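Local coordinates for mitotic checkpoint control protein kinase BUB1 (Drosophila melanogaster, PDB 6JKK) that probably binds ATP and phosphorylates protein substrates in the mitotic checkpoint, this chain being its kinase domain, at residues P89-Y92 / W93-Y96; E108-I111 / P112-A115; M166-I169 / V170-H174; I301-C304 / R305-P308. One frame throughout, in Å; residues are numbered along the deposited sequence.

Interaction 1: residues P89-Y92 / W93-Y96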
ATOM      1  N   PRO A  89       6.792  13.864 -14.808  1.00 24.94           N
ATOM      2  CA  PRO A  89       5.747  14.828 -15.176  1.00 29.57           C
ATOM      3  C   PRO A  89       4.549  14.680 -14.253  1.00 28.20           C
ATOM      4  O   PRO A  89       4.516  13.768 -13.430  1.00 23.58           O
ATOM      5  CB  PRO A  89       5.359  14.395 -16.591  1.00 29.92           C
ATOM      6  CG  PRO A  89       5.645  12.932 -16.620  1.00 31.40           C
ATOM      7  CD  PRO A  89       6.877  12.753 -15.773  1.00 27.15           C
ATOM      8  N   THR A  90       3.592  15.586 -14.385  1.00 18.85           N
ATOM      9  CA  THR A  90       2.379  15.571 -13.573  1.00 18.97           C
ATOM     10  C   THR A  90       1.730  14.190 -13.589  1.00 21.32           C
ATOM     11  O   THR A  90       1.479  13.629 -14.659  1.00 18.47           O
ATOM     12  CB  THR A  90       1.397  16.626 -14.099  1.00 25.73           C
ATOM     13  OG1 THR A  90       2.085  17.878 -14.251  1.00 28.18           O
ATOM     14  CG2 THR A  90       0.214  16.797 -13.159  1.00 29.75           C
ATOM     15  N   ASN A  91       1.497  13.627 -12.406  1.00 19.05           N
ATOM     16  CA  ASN A  91       0.836  12.333 -12.309  1.00 24.69           C
ATOM     17  C   ASN A  91      -0.661  12.534 -12.083  1.00 25.09           C
ATOM     18  O   ASN A  91      -1.139  12.547 -10.945  1.00 18.66           O
ATOM     19  CB  ASN A  91       1.462  11.485 -11.197  1.00 23.36           C
ATOM     20  CG  ASN A  91       1.081  10.017 -11.296  1.00 22.56           C
ATOM     21  OD1 ASN A  91       0.041   9.668 -11.862  1.00 26.41           O
ATOM     22  ND2 ASN A  91       1.923   9.148 -10.747  1.00 18.93           N
ATOM     23  N   TYR A  92      -1.395  12.729 -13.175  1.00 20.81           N
ATOM     24  CA  TYR A  92      -2.842  12.892 -13.089  1.00 17.16           C
ATOM     25  C   TYR A  92      -3.461  11.584 -12.631  1.00 16.46           C
ATOM     26  O   TYR A  92      -4.435  11.575 -11.876  1.00 16.91           O
ATOM     27  CB  TYR A  92      -3.420  13.280 -14.448  1.00 16.25           C
ATOM     28  CG  TYR A  92      -2.943  14.619 -14.958  1.00 20.82           C
ATOM     29  CD1 TYR A  92      -3.547  15.797 -14.540  1.00 20.11           C
ATOM     30  CD2 TYR A  92      -1.885  14.705 -15.859  1.00 26.34           C
ATOM     31  CE1 TYR A  92      -3.116  17.022 -15.006  1.00 24.85           C
ATOM     32  CE2 TYR A  92      -1.449  15.931 -16.334  1.00 21.38           C
ATOM     33  CZ  TYR A  92      -2.069  17.081 -15.894  1.00 22.66           C
ATOM     34  OH  TYR A  92      -1.648  18.309 -16.344  1.00 27.36           O
ATOM     35  N   TRP A  93      -2.881  10.479 -13.090  1.00 18.58           N
ATOM     36  CA  TRP A  93      -3.426   9.148 -12.833  1.00 19.52           C
ATOM     37  C   TRP A  93      -3.555   8.848 -11.348  1.00 24.21           C
ATOM     38  O   TRP A  93      -4.566   8.301 -10.900  1.00 14.36           O
ATOM     39  CB  TRP A  93      -2.555   8.088 -13.511  1.00 22.38           C
ATOM     40  CG  TRP A  93      -3.053   6.682 -13.335  1.00 23.75           C
ATOM     41  CD1 TRP A  93      -2.526   5.710 -12.519  1.00 23.90           C
ATOM     42  CD2 TRP A  93      -4.178   6.087 -13.992  1.00 21.94           C
ATOM     43  NE1 TRP A  93      -3.261   4.549 -12.634  1.00 21.88           N
ATOM     44  CE2 TRP A  93      -4.276   4.756 -13.532  1.00 22.97           C
ATOM     45  CE3 TRP A  93      -5.111   6.552 -14.926  1.00 21.09           C
ATOM     46  CZ2 TRP A  93      -5.277   3.887 -13.982  1.00 20.51           C
ATOM     47  CZ3 TRP A  93      -6.099   5.692 -15.366  1.00 23.69           C
ATOM     48  CH2 TRP A  93      -6.176   4.375 -14.896  1.00 23.32           C
ATOM     49  N   GLU A  94      -2.530   9.203 -10.583  1.00 19.71           N
ATOM     50  CA  GLU A  94      -2.574   8.992  -9.143  1.00 17.77           C
ATOM     51  C   GLU A  94      -3.774   9.703  -8.498  1.00 17.48           C
ATOM     52  O   GLU A  94      -4.458   9.130  -7.643  1.00 17.20           O
ATOM     53  CB  GLU A  94      -1.260   9.435  -8.501  1.00 13.70           C
ATOM     54  CG  GLU A  94      -1.266   9.374  -6.989  1.00 14.97           C
ATOM     55  CD  GLU A  94       0.106   9.617  -6.419  1.00 20.49           C
ATOM     56  OE1 GLU A  94       1.038   9.877  -7.210  1.00 17.02           O
ATOM     57  OE2 GLU A  94       0.247   9.541  -5.188  1.00 22.01           O
ATOM     58  N   PHE A  95      -4.041  10.935  -8.931  1.00 13.34           N
ATOM     59  CA  PHE A  95      -5.162  11.717  -8.424  1.00 13.82           C
ATOM     60  C   PHE A  95      -6.463  11.003  -8.797  1.00 16.92           C
ATOM     61  O   PHE A  95      -7.353  10.846  -7.955  1.00 14.23           O
ATOM     62  CB  PHE A  95      -5.115  13.147  -8.996  1.00 11.96           C
ATOM     63  CG  PHE A  95      -6.000  14.146  -8.277  1.00 11.68           C
ATOM     64  CD1 PHE A  95      -6.489  13.891  -6.999  1.00 16.19           C
ATOM     65  CD2 PHE A  95      -6.355  15.345  -8.901  1.00 15.63           C
ATOM     66  CE1 PHE A  95      -7.310  14.818  -6.348  1.00 14.24           C
ATOM     67  CE2 PHE A  95      -7.171  16.276  -8.262  1.00 14.32           C
ATOM     68  CZ  PHE A  95      -7.654  16.014  -6.987  1.00 16.69           C
ATOM     69  N   TYR A  96      -6.560  10.536 -10.042  1.00 13.47           N
ATOM     70  CA  TYR A  96      -7.745   9.795 -10.486  1.00 13.54           C
ATOM     71  C   TYR A  96      -8.043   8.575  -9.607  1.00 19.25           C
ATOM     72  O   TYR A  96      -9.166   8.417  -9.129  1.00 16.35           O
ATOM     73  CB  TYR A  96      -7.617   9.352 -11.954  1.00 16.28           C
ATOM     74  CG  TYR A  96      -8.636   8.284 -12.330  1.00 21.29           C
ATOM     75  CD1 TYR A  96      -9.955   8.622 -12.616  1.00 21.10           C
ATOM     76  CD2 TYR A  96      -8.279   6.936 -12.381  1.00 15.44           C
ATOM     77  CE1 TYR A  96     -10.895   7.645 -12.937  1.00 24.30           C
ATOM     78  CE2 TYR A  96      -9.213   5.949 -12.705  1.00 16.97           C
ATOM     79  CZ  TYR A  96     -10.515   6.314 -12.984  1.00 21.78           C
ATOM     80  OH  TYR A  96     -11.447   5.350 -13.312  1.00 20.76           O
TER
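Asn91 sits at the N-cap of the helix that Trp93 to Tyr96 carry onward, and its amide closes over the first turn. With CG anti to the backbone N (chi1 -164°), the amide lies on the carbonyl-carbon side of CA, facing that turn. The first atom past CB, Asn91 CG, rests 3.7 Å from Glu94 CB. Beyond it, Asn91 OD1 accepts from Glu94 N at 2.9 Å, the capping bond. The N-H of Glu94 points well at the oxygen, 157°, yet the donor stands above the amide plane, 54° out of it. Asn91 OD1 also lies 3.5 Å from Trp93 CB. The other branch, Asn91 ND2, turns to Glu87 OE1. The capped segment is the start of helix 92-104, the C-helix of the protein kinase fold. Glu94, whose N-H takes the cap, runs out extended across the asparagine at about a right angle, and its carboxylate forms a salt bridge with Lys85, the predicted ATP-binding lysine. This is the lysine-glutamate pair seen in kinases whose C-helix is swung in. Deeper in the turn, Tyr96 N donates to Tyr92 O at 3.0 Å, while Trp93 NE1 and Tyr96 OH reach Ser211 O and Asp213, just beyond the DFG motif.

Interaction 2: residues E108-I111 / P112-A115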
ATOM      1  N   GLU A 108     -17.388   2.762   6.812  1.00 31.92           N
ATOM      2  CA  GLU A 108     -16.806   3.733   7.738  1.00 30.68           C
ATOM      3  C   GLU A 108     -15.475   3.183   8.230  1.00 31.32           C
ATOM      4  O   GLU A 108     -14.490   3.912   8.375  1.00 29.22           O
ATOM      5  CB  GLU A 108     -17.740   3.964   8.933  1.00 42.89           C
ATOM      6  CG  GLU A 108     -18.893   4.931   8.677  1.00 55.75           C
ATOM      7  CD  GLU A 108     -19.866   4.431   7.620  1.00 62.17           C
ATOM      8  OE1 GLU A 108     -20.138   3.213   7.594  1.00 59.35           O
ATOM      9  OE2 GLU A 108     -20.354   5.255   6.817  1.00 67.18           O
ATOM     10  N   GLN A 109     -15.454   1.875   8.467  1.00 33.02           N
ATOM     11  CA  GLN A 109     -14.262   1.185   8.956  1.00 31.19           C
ATOM     12  C   GLN A 109     -13.028   1.365   8.066  1.00 29.26           C
ATOM     13  O   GLN A 109     -11.904   1.445   8.572  1.00 34.63           O
ATOM     14  CB  GLN A 109     -14.572  -0.306   9.135  1.00 33.15           C
ATOM     15  CG  GLN A 109     -13.455  -1.110   9.789  1.00 36.09           C
ATOM     16  CD  GLN A 109     -13.703  -2.604   9.731  1.00 40.86           C
ATOM     17  OE1 GLN A 109     -14.534  -3.076   8.953  1.00 41.60           O
ATOM     18  NE2 GLN A 109     -12.983  -3.358  10.552  1.00 38.18           N
ATOM     19  N   MET A 110     -13.243   1.441   6.753  1.00 33.50           N
ATOM     20  CA  MET A 110     -12.144   1.390   5.785  1.00 30.99           C
ATOM     21  C   MET A 110     -11.669   2.753   5.270  1.00 27.23           C
ATOM     22  O   MET A 110     -10.633   2.844   4.622  1.00 24.84           O
ATOM     23  CB  MET A 110     -12.523   0.500   4.598  1.00 35.90           C
ATOM     24  CG  MET A 110     -12.533  -0.983   4.905  1.00 38.99           C
ATOM     25  SD  MET A 110     -10.941  -1.576   5.508  1.00 63.20           S
ATOM     26  CE  MET A 110     -11.459  -2.150   7.112  1.00 22.85           C
ATOM     27  N   ILE A 111     -12.419   3.807   5.553  1.00 17.76           N
ATOM     28  CA  ILE A 111     -12.035   5.134   5.070  1.00 24.07           C
ATOM     29  C   ILE A 111     -10.609   5.576   5.499  1.00 21.85           C
ATOM     30  O   ILE A 111      -9.831   6.038   4.657  1.00 19.94           O
ATOM     31  CB  ILE A 111     -13.118   6.190   5.368  1.00 27.18           C
ATOM     32  CG1 ILE A 111     -14.378   5.894   4.537  1.00 32.20           C
ATOM     33  CG2 ILE A 111     -12.608   7.595   5.072  1.00 20.96           C
ATOM     34  CD1 ILE A 111     -15.655   6.469   5.112  1.00 39.68           C
ATOM     35  N   PRO A 112     -10.248   5.406   6.790  1.00 18.82           N
ATOM     36  CA  PRO A 112      -8.873   5.763   7.177  1.00 20.58           C
ATOM     37  C   PRO A 112      -7.795   4.838   6.601  1.00 19.30           C
ATOM     38  O   PRO A 112      -6.601   5.132   6.757  1.00 18.61           O
ATOM     39  CB  PRO A 112      -8.892   5.614   8.706  1.00 22.16           C
ATOM     40  CG  PRO A 112     -10.333   5.754   9.091  1.00 30.53           C
ATOM     41  CD  PRO A 112     -11.077   5.091   7.970  1.00 20.98           C
ATOM     42  N   SER A 113      -8.195   3.747   5.949  1.00 15.85           N
ATOM     43  CA  SER A 113      -7.240   2.738   5.488  1.00 17.07           C
ATOM     44  C   SER A 113      -6.597   3.064   4.148  1.00 15.00           C
ATOM     45  O   SER A 113      -5.706   2.340   3.702  1.00 15.01           O
ATOM     46  CB  SER A 113      -7.921   1.368   5.375  1.00 20.30           C
ATOM     47  OG  SER A 113      -8.668   1.070   6.529  1.00 35.46           O
ATOM     48  N   TYR A 114      -7.060   4.127   3.493  1.00 12.53           N
ATOM     49  CA  TYR A 114      -6.521   4.499   2.188  1.00 10.46           C
ATOM     50  C   TYR A 114      -6.122   5.962   2.212  1.00 18.27           C
ATOM     51  O   TYR A 114      -6.875   6.799   2.712  1.00 15.39           O
ATOM     52  CB  TYR A 114      -7.565   4.252   1.084  1.00 11.99           C
ATOM     53  CG  TYR A 114      -8.107   2.843   1.129  1.00 17.77           C
ATOM     54  CD1 TYR A 114      -7.371   1.777   0.614  1.00 15.33           C
ATOM     55  CD2 TYR A 114      -9.330   2.574   1.721  1.00 14.17           C
ATOM     56  CE1 TYR A 114      -7.854   0.481   0.683  1.00 12.70           C
ATOM     57  CE2 TYR A 114      -9.821   1.283   1.797  1.00 12.23           C
ATOM     58  CZ  TYR A 114      -9.081   0.245   1.276  1.00 15.88           C
ATOM     59  OH  TYR A 114      -9.576  -1.038   1.347  1.00 15.36           O
ATOM     60  N   ALA A 115      -4.941   6.265   1.678  1.00 15.28           N
ATOM     61  CA  ALA A 115      -4.463   7.643   1.601  1.00 11.56           C
ATOM     62  C   ALA A 115      -5.514   8.519   0.937  1.00 12.64           C
ATOM     63  O   ALA A 115      -6.174   8.085  -0.002  1.00 11.80           O
ATOM     64  CB  ALA A 115      -3.161   7.712   0.823  1.00 11.58           C
TER
HETATM   65  O   HOH W   1      -8.110   8.209   4.436  1.00 22.03           O
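Pro112 presses back against Ile111: its CD lies 3.5 Å from Ile111 CB, tighter than ordinary van der Waals contact, a closeness that follows largely from the direct peptide link to proline. The same CD also meets Glu108 O at 3.6 Å, so the ring is packed into the preceding turn, while Pro112 O accepts from Gln204 NE2. Ser113 comes next and makes the bond that closes the turn, Ser113 N to Met110 O at 2.9 Å, with an N-H angle of 149°. The three-residue spacing is that of a 3-10 turn. Alongside the serine hydroxyl, the Met110 chain, bent at chi2 (-58°) and chi3, brings SD 3.6 Å from Ser113 OG. This turn belongs to the loop between helix 92-104 and strand 119-122, the link between the C-helix and strand beta-4 in a kinase, which is characteristically anchored to the C-lobe. Here Ser113 and Ala115 form backbone bonds with Leu205, Ala115 O is taken by His102 NE2, and Tyr114 carries the anchor further, its OH bonded to Ile169 O of helix 156-175. The Tyr114 ring approaches Met110 O obliquely, CD2 3.2 Å away, and its CE2 packs 4.0 Å from Met110 CB. A water donates to Ile111 O at 2.8 Å; its approach to Tyr114 O is so short that this second bond is doubtful.

Interaction 3: residues M166-I169 / V170-H174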
ATOM      1  N   MET A 166      -3.857  -5.959   6.982  1.00 12.95           N
ATOM      2  CA  MET A 166      -3.466  -5.742   5.591  1.00 11.28           C
ATOM      3  C   MET A 166      -4.363  -6.532   4.656  1.00 13.42           C
ATOM      4  O   MET A 166      -4.697  -6.064   3.571  1.00 12.91           O
ATOM      5  CB  MET A 166      -1.999  -6.128   5.359  1.00 12.98           C
ATOM      6  CG  MET A 166      -0.999  -5.132   5.907  1.00  9.81           C
ATOM      7  SD  MET A 166       0.692  -5.570   5.473  1.00 13.99           S
ATOM      8  CE  MET A 166       0.873  -7.097   6.406  1.00 12.82           C
ATOM      9  N   LEU A 167      -4.736  -7.737   5.072  1.00 13.46           N
ATOM     10  CA  LEU A 167      -5.655  -8.555   4.289  1.00 10.94           C
ATOM     11  C   LEU A 167      -7.005  -7.862   4.156  1.00 10.69           C
ATOM     12  O   LEU A 167      -7.628  -7.901   3.093  1.00 15.28           O
ATOM     13  CB  LEU A 167      -5.836  -9.928   4.942  1.00 13.71           C
ATOM     14  CG  LEU A 167      -4.757 -10.954   4.621  1.00 17.20           C
ATOM     15  CD1 LEU A 167      -4.725 -12.039   5.689  1.00 16.10           C
ATOM     16  CD2 LEU A 167      -5.001 -11.541   3.244  1.00 16.76           C
ATOM     17  N   ASP A 168      -7.465  -7.235   5.235  1.00 11.78           N
ATOM     18  CA  ASP A 168      -8.771  -6.569   5.213  1.00 14.19           C
ATOM     19  C   ASP A 168      -8.720  -5.375   4.262  1.00 16.88           C
ATOM     20  O   ASP A 168      -9.652  -5.136   3.495  1.00 15.55           O
ATOM     21  CB  ASP A 168      -9.156  -6.105   6.623  1.00 16.41           C
ATOM     22  CG  ASP A 168     -10.626  -6.338   6.947  1.00 25.16           C
ATOM     23  OD1 ASP A 168     -11.306  -7.093   6.212  1.00 18.71           O
ATOM     24  OD2 ASP A 168     -11.091  -5.782   7.968  1.00 23.25           O
ATOM     25  N   ILE A 169      -7.616  -4.636   4.304  1.00 13.11           N
ATOM     26  CA  ILE A 169      -7.472  -3.446   3.463  1.00  8.72           C
ATOM     27  C   ILE A 169      -7.430  -3.807   1.975  1.00 10.74           C
ATOM     28  O   ILE A 169      -8.082  -3.160   1.148  1.00 11.03           O
ATOM     29  CB  ILE A 169      -6.212  -2.639   3.864  1.00 13.83           C
ATOM     30  CG1 ILE A 169      -6.401  -2.036   5.263  1.00 13.21           C
ATOM     31  CG2 ILE A 169      -5.924  -1.540   2.855  1.00 17.36           C
ATOM     32  CD1 ILE A 169      -5.113  -1.483   5.889  1.00 16.24           C
ATOM     33  N   VAL A 170      -6.676  -4.848   1.640  1.00 10.51           N
ATOM     34  CA  VAL A 170      -6.563  -5.301   0.254  1.00 12.98           C
ATOM     35  C   VAL A 170      -7.880  -5.900  -0.243  1.00 13.95           C
ATOM     36  O   VAL A 170      -8.296  -5.654  -1.382  1.00 13.61           O
ATOM     37  CB  VAL A 170      -5.402  -6.314   0.112  1.00 17.32           C
ATOM     38  CG1 VAL A 170      -5.360  -6.923  -1.282  1.00 14.96           C
ATOM     39  CG2 VAL A 170      -4.092  -5.626   0.423  1.00 14.11           C
ATOM     40  N   ASP A 171      -8.536  -6.687   0.611  1.00 16.50           N
ATOM     41  CA  ASP A 171      -9.829  -7.272   0.266  1.00 17.93           C
ATOM     42  C   ASP A 171     -10.832  -6.184  -0.127  1.00 14.79           C
ATOM     43  O   ASP A 171     -11.497  -6.277  -1.164  1.00 15.44           O
ATOM     44  CB  ASP A 171     -10.361  -8.100   1.440  1.00 15.45           C
ATOM     45  CG  ASP A 171     -11.440  -9.095   1.027  1.00 23.12           C
ATOM     46  OD1 ASP A 171     -11.337  -9.686  -0.072  1.00 21.31           O
ATOM     47  OD2 ASP A 171     -12.390  -9.294   1.812  1.00 24.13           O
ATOM     48  N   HIS A 172     -10.932  -5.137   0.686  1.00 11.04           N
ATOM     49  CA  HIS A 172     -11.859  -4.051   0.380  1.00 13.94           C
ATOM     50  C   HIS A 172     -11.427  -3.266  -0.854  1.00 17.38           C
ATOM     51  O   HIS A 172     -12.270  -2.765  -1.597  1.00 14.53           O
ATOM     52  CB  HIS A 172     -12.022  -3.111   1.577  1.00 14.74           C
ATOM     53  CG  HIS A 172     -12.927  -3.645   2.644  1.00 26.12           C
ATOM     54  ND1 HIS A 172     -12.495  -4.519   3.620  1.00 29.43           N
ATOM     55  CD2 HIS A 172     -14.242  -3.434   2.887  1.00 25.23           C
ATOM     56  CE1 HIS A 172     -13.504  -4.823   4.416  1.00 25.33           C
ATOM     57  NE2 HIS A 172     -14.576  -4.173   3.995  1.00 30.69           N
ATOM     58  N   LEU A 173     -10.118  -3.154  -1.074  1.00 13.88           N
ATOM     59  CA  LEU A 173      -9.628  -2.461  -2.271  1.00 16.56           C
ATOM     60  C   LEU A 173      -9.995  -3.228  -3.544  1.00 19.19           C
ATOM     61  O   LEU A 173     -10.433  -2.640  -4.534  1.00 15.05           O
ATOM     62  CB  LEU A 173      -8.109  -2.254  -2.200  1.00 13.14           C
ATOM     63  CG  LEU A 173      -7.504  -1.426  -3.339  1.00 13.77           C
ATOM     64  CD1 LEU A 173      -7.804   0.053  -3.146  1.00 16.42           C
ATOM     65  CD2 LEU A 173      -6.006  -1.645  -3.449  1.00 12.74           C
ATOM     66  N   HIS A 174      -9.806  -4.545  -3.520  1.00 15.40           N
ATOM     67  CA  HIS A 174     -10.118  -5.360  -4.685  1.00 12.98           C
ATOM     68  C   HIS A 174     -11.630  -5.391  -4.941  1.00 19.95           C
ATOM     69  O   HIS A 174     -12.073  -5.451  -6.083  1.00 18.96           O
ATOM     70  CB  HIS A 174      -9.524  -6.766  -4.520  1.00 14.29           C
ATOM     71  CG  HIS A 174      -8.025  -6.790  -4.586  1.00 16.90           C
ATOM     72  ND1 HIS A 174      -7.288  -7.945  -4.428  1.00 14.71           N
ATOM     73  CD2 HIS A 174      -7.129  -5.795  -4.795  1.00 16.80           C
ATOM     74  CE1 HIS A 174      -6.002  -7.659  -4.542  1.00 17.11           C
ATOM     75  NE2 HIS A 174      -5.878  -6.362  -4.764  1.00 16.98           N
TER
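Asp168 O is held by two donors of one residue: His172 ND1 at 2.9 Å and His172 N at 3.1 Å. The first is a nearly straight side-chain bond; the second is the regular helical bond. They reach the oxygen from opposite faces of its carbonyl plane. With CG beside the backbone N (chi1 -78°), the imidazole swings back along the helix, and Asp168 O falls only 2° out of the ring plane, which would fix the ring's rotation. The Asp168 carboxylate runs alongside, pointing the same way, its plane 77° from the ring, with OD1 3.6 Å from His172 CE1. A leucine in its place would probably leave Asp168 O with the backbone N-H of this residue alone and the Asp168 carboxylate without its neighbouring ring. On the same face, Asp168 OD1 and Asp171 OD2, 5.0 Å apart, both accept from Gln311 NE2, which may temper their mutual repulsion. Helix 156-175, the E-helix of the kinase C-lobe, packs against several neighbours: Met166 and Leu167 lie on helix 246-261, Leu167 and Asp171 on helix 310-322, and Ile169 and Leu173 on strand 203-205.

Interaction 4: residues I301-C304 / R305-P308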
ATOM      1  N   ILE A 301      -2.257 -19.199  -7.293  1.00 26.65           N
ATOM      2  CA  ILE A 301      -3.647 -18.992  -7.696  1.00 24.21           C
ATOM      3  C   ILE A 301      -3.864 -19.535  -9.106  1.00 26.33           C
ATOM      4  O   ILE A 301      -3.049 -19.300 -10.003  1.00 26.69           O
ATOM      5  CB  ILE A 301      -4.013 -17.493  -7.606  1.00 25.02           C
ATOM      6  CG1 ILE A 301      -3.819 -17.011  -6.166  1.00 26.15           C
ATOM      7  CG2 ILE A 301      -5.442 -17.247  -8.057  1.00 29.78           C
ATOM      8  CD1 ILE A 301      -3.629 -15.511  -6.021  1.00 28.77           C
ATOM      9  N   ARG A 302      -4.956 -20.274  -9.292  1.00 27.98           N
ATOM     10  CA  ARG A 302      -5.187 -21.033 -10.520  1.00 30.43           C
ATOM     11  C   ARG A 302      -5.315 -20.151 -11.763  1.00 39.43           C
ATOM     12  O   ARG A 302      -4.641 -20.378 -12.774  1.00 34.31           O
ATOM     13  CB  ARG A 302      -6.437 -21.901 -10.362  1.00 36.57           C
ATOM     14  CG  ARG A 302      -6.275 -23.323 -10.854  1.00 43.88           C
ATOM     15  CD  ARG A 302      -7.389 -24.216 -10.329  1.00 52.80           C
ATOM     16  NE  ARG A 302      -8.687 -23.875 -10.902  1.00 60.56           N
ATOM     17  CZ  ARG A 302      -9.738 -23.466 -10.201  1.00 63.09           C
ATOM     18  NH1 ARG A 302      -9.650 -23.353  -8.882  1.00 64.43           N
ATOM     19  NH2 ARG A 302     -10.881 -23.184 -10.815  1.00 58.98           N
ATOM     20  N   ASP A 303      -6.183 -19.149 -11.680  1.00 30.45           N
ATOM     21  CA  ASP A 303      -6.451 -18.267 -12.815  1.00 36.42           C
ATOM     22  C   ASP A 303      -6.969 -16.916 -12.332  1.00 35.59           C
ATOM     23  O   ASP A 303      -7.131 -16.710 -11.130  1.00 34.06           O
ATOM     24  CB  ASP A 303      -7.456 -18.921 -13.774  1.00 34.14           C
ATOM     25  CG  ASP A 303      -8.711 -19.411 -13.067  1.00 41.55           C
ATOM     26  OD1 ASP A 303      -9.278 -18.655 -12.252  1.00 37.39           O
ATOM     27  OD2 ASP A 303      -9.127 -20.558 -13.326  1.00 49.51           O
ATOM     28  N   CYS A 304      -7.244 -16.007 -13.267  1.00 36.44           N
ATOM     29  CA  CYS A 304      -7.708 -14.662 -12.918  1.00 39.58           C
ATOM     30  C   CYS A 304      -9.207 -14.623 -12.659  1.00 39.58           C
ATOM     31  O   CYS A 304      -9.748 -13.603 -12.233  1.00 38.53           O
ATOM     32  CB  CYS A 304      -7.371 -13.665 -14.028  1.00 38.79           C
ATOM     33  SG  CYS A 304      -5.616 -13.515 -14.404  1.00 33.67           S
ATOM     34  N   ARG A 305      -9.881 -15.734 -12.925  1.00 35.10           N
ATOM     35  CA  ARG A 305     -11.329 -15.779 -12.781  1.00 36.07           C
ATOM     36  C   ARG A 305     -11.767 -15.744 -11.326  1.00 44.76           C
ATOM     37  O   ARG A 305     -12.768 -15.110 -10.991  1.00 43.97           O
ATOM     38  CB  ARG A 305     -11.896 -17.020 -13.461  1.00 36.78           C
ATOM     39  CG  ARG A 305     -11.746 -17.003 -14.963  1.00 57.63           C
ATOM     40  CD  ARG A 305     -12.908 -17.722 -15.620  1.00 66.53           C
ATOM     41  NE  ARG A 305     -13.236 -17.154 -16.925  1.00 74.58           N
ATOM     42  CZ  ARG A 305     -12.885 -17.690 -18.091  1.00 79.66           C
ATOM     43  NH1 ARG A 305     -12.192 -18.821 -18.128  1.00 77.66           N
ATOM     44  NH2 ARG A 305     -13.236 -17.096 -19.223  1.00 83.79           N
ATOM     45  N   THR A 306     -11.028 -16.448 -10.470  1.00 46.18           N
ATOM     46  CA  THR A 306     -11.355 -16.516  -9.047  1.00 47.80           C
ATOM     47  C   THR A 306     -10.119 -16.313  -8.172  1.00 37.36           C
ATOM     48  O   THR A 306      -9.118 -17.017  -8.320  1.00 35.16           O
ATOM     49  CB  THR A 306     -12.008 -17.870  -8.686  1.00 55.12           C
ATOM     50  OG1 THR A 306     -11.043 -18.920  -8.823  1.00 62.94           O
ATOM     51  CG2 THR A 306     -13.181 -18.159  -9.597  1.00 34.52           C
ATOM     52  N   MET A 307     -10.192 -15.343  -7.265  1.00 31.94           N
ATOM     53  CA  MET A 307      -9.119 -15.112  -6.302  1.00 28.90           C
ATOM     54  C   MET A 307      -9.392 -15.903  -5.025  1.00 29.18           C
ATOM     55  O   MET A 307     -10.536 -16.262  -4.753  1.00 34.63           O
ATOM     56  CB  MET A 307      -9.005 -13.619  -5.985  1.00 34.39           C
ATOM     57  CG  MET A 307      -8.566 -12.767  -7.168  1.00 37.22           C
ATOM     58  SD  MET A 307      -6.922 -13.231  -7.751  1.00 23.22           S
ATOM     59  CE  MET A 307      -7.328 -13.831  -9.389  1.00 24.38           C
ATOM     60  N   PRO A 308      -8.341 -16.200  -4.244  1.00 27.26           N
ATOM     61  CA  PRO A 308      -8.557 -16.850  -2.947  1.00 29.99           C
ATOM     62  C   PRO A 308      -9.384 -15.990  -1.998  1.00 30.25           C
ATOM     63  O   PRO A 308      -9.362 -14.760  -2.101  1.00 24.71           O
ATOM     64  CB  PRO A 308      -7.137 -17.000  -2.390  1.00 28.90           C
ATOM     65  CG  PRO A 308      -6.300 -16.023  -3.159  1.00 25.28           C
ATOM     66  CD  PRO A 308      -6.909 -16.010  -4.529  1.00 24.48           C
TER
HETATM   67  O   HOH W   2      -8.678 -19.179  -9.556  1.00 42.88           O
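Ile301 and Pro308 meet where the two ends of this surface loop come back together, the side chains crossing at about a right angle. With chi1 at -59° the isoleucine's longer branch sets both CG1 and CD1 3.6 Å from Pro308 CD. Met307, bent at chi2 (-62°) and chi3, brings its CE back to the first half of the loop, 3.6 Å from Cys304 CA. With an alanine in place of the isoleucine, Pro308 CD is likely to lose the CG1 and CD1 contacts and a gap to open beside the ring. Asp303 takes the crowded position, CG between N and carbonyl carbon (chi1 51°), which turns OD1 over the following backbone. There it accepts weakly from Arg305 N at 3.1 Å and Thr306 N at 3.3 Å, an Asx turn with a second weak bond. A water may also donate to Asp303 OD1, though Thr306 O competes for its protons. Arg305 heads away, its guanidinium well separated from the carboxylate (Asp303 OD2 to Arg305 NH1, 6.0 Å). The loop joins helix 288-299 to helix 310-322 in the kinase C-lobe and leans on helix 246-261, where Ile301 touches Leu249, and Ile301, Cys304 and Met307 touch Gln246.

Following the chain, the four contacts come in series, each closed before the next opens, so none nests in or crosses another. Interaction 1 caps the start of helix 92-104 in the N-lobe, interaction 2 closes a turn in the loop after that helix, interaction 3 is a turn of helix 156-175, and interaction 4 folds the loop between helices 288-299 and 310-322. Interactions 2 and 3 are the pair that touch: besides the tyrosine-to-carbonyl bond, Met110 CG packs 3.5 Å from His172 CG, tying the C-helix loop to the C-lobe. Interactions 1 and 4 stand apart, their centres 30 Å from each other, in different lobes; interaction 4 comes within about 6 Å of interaction 3, nearest atoms.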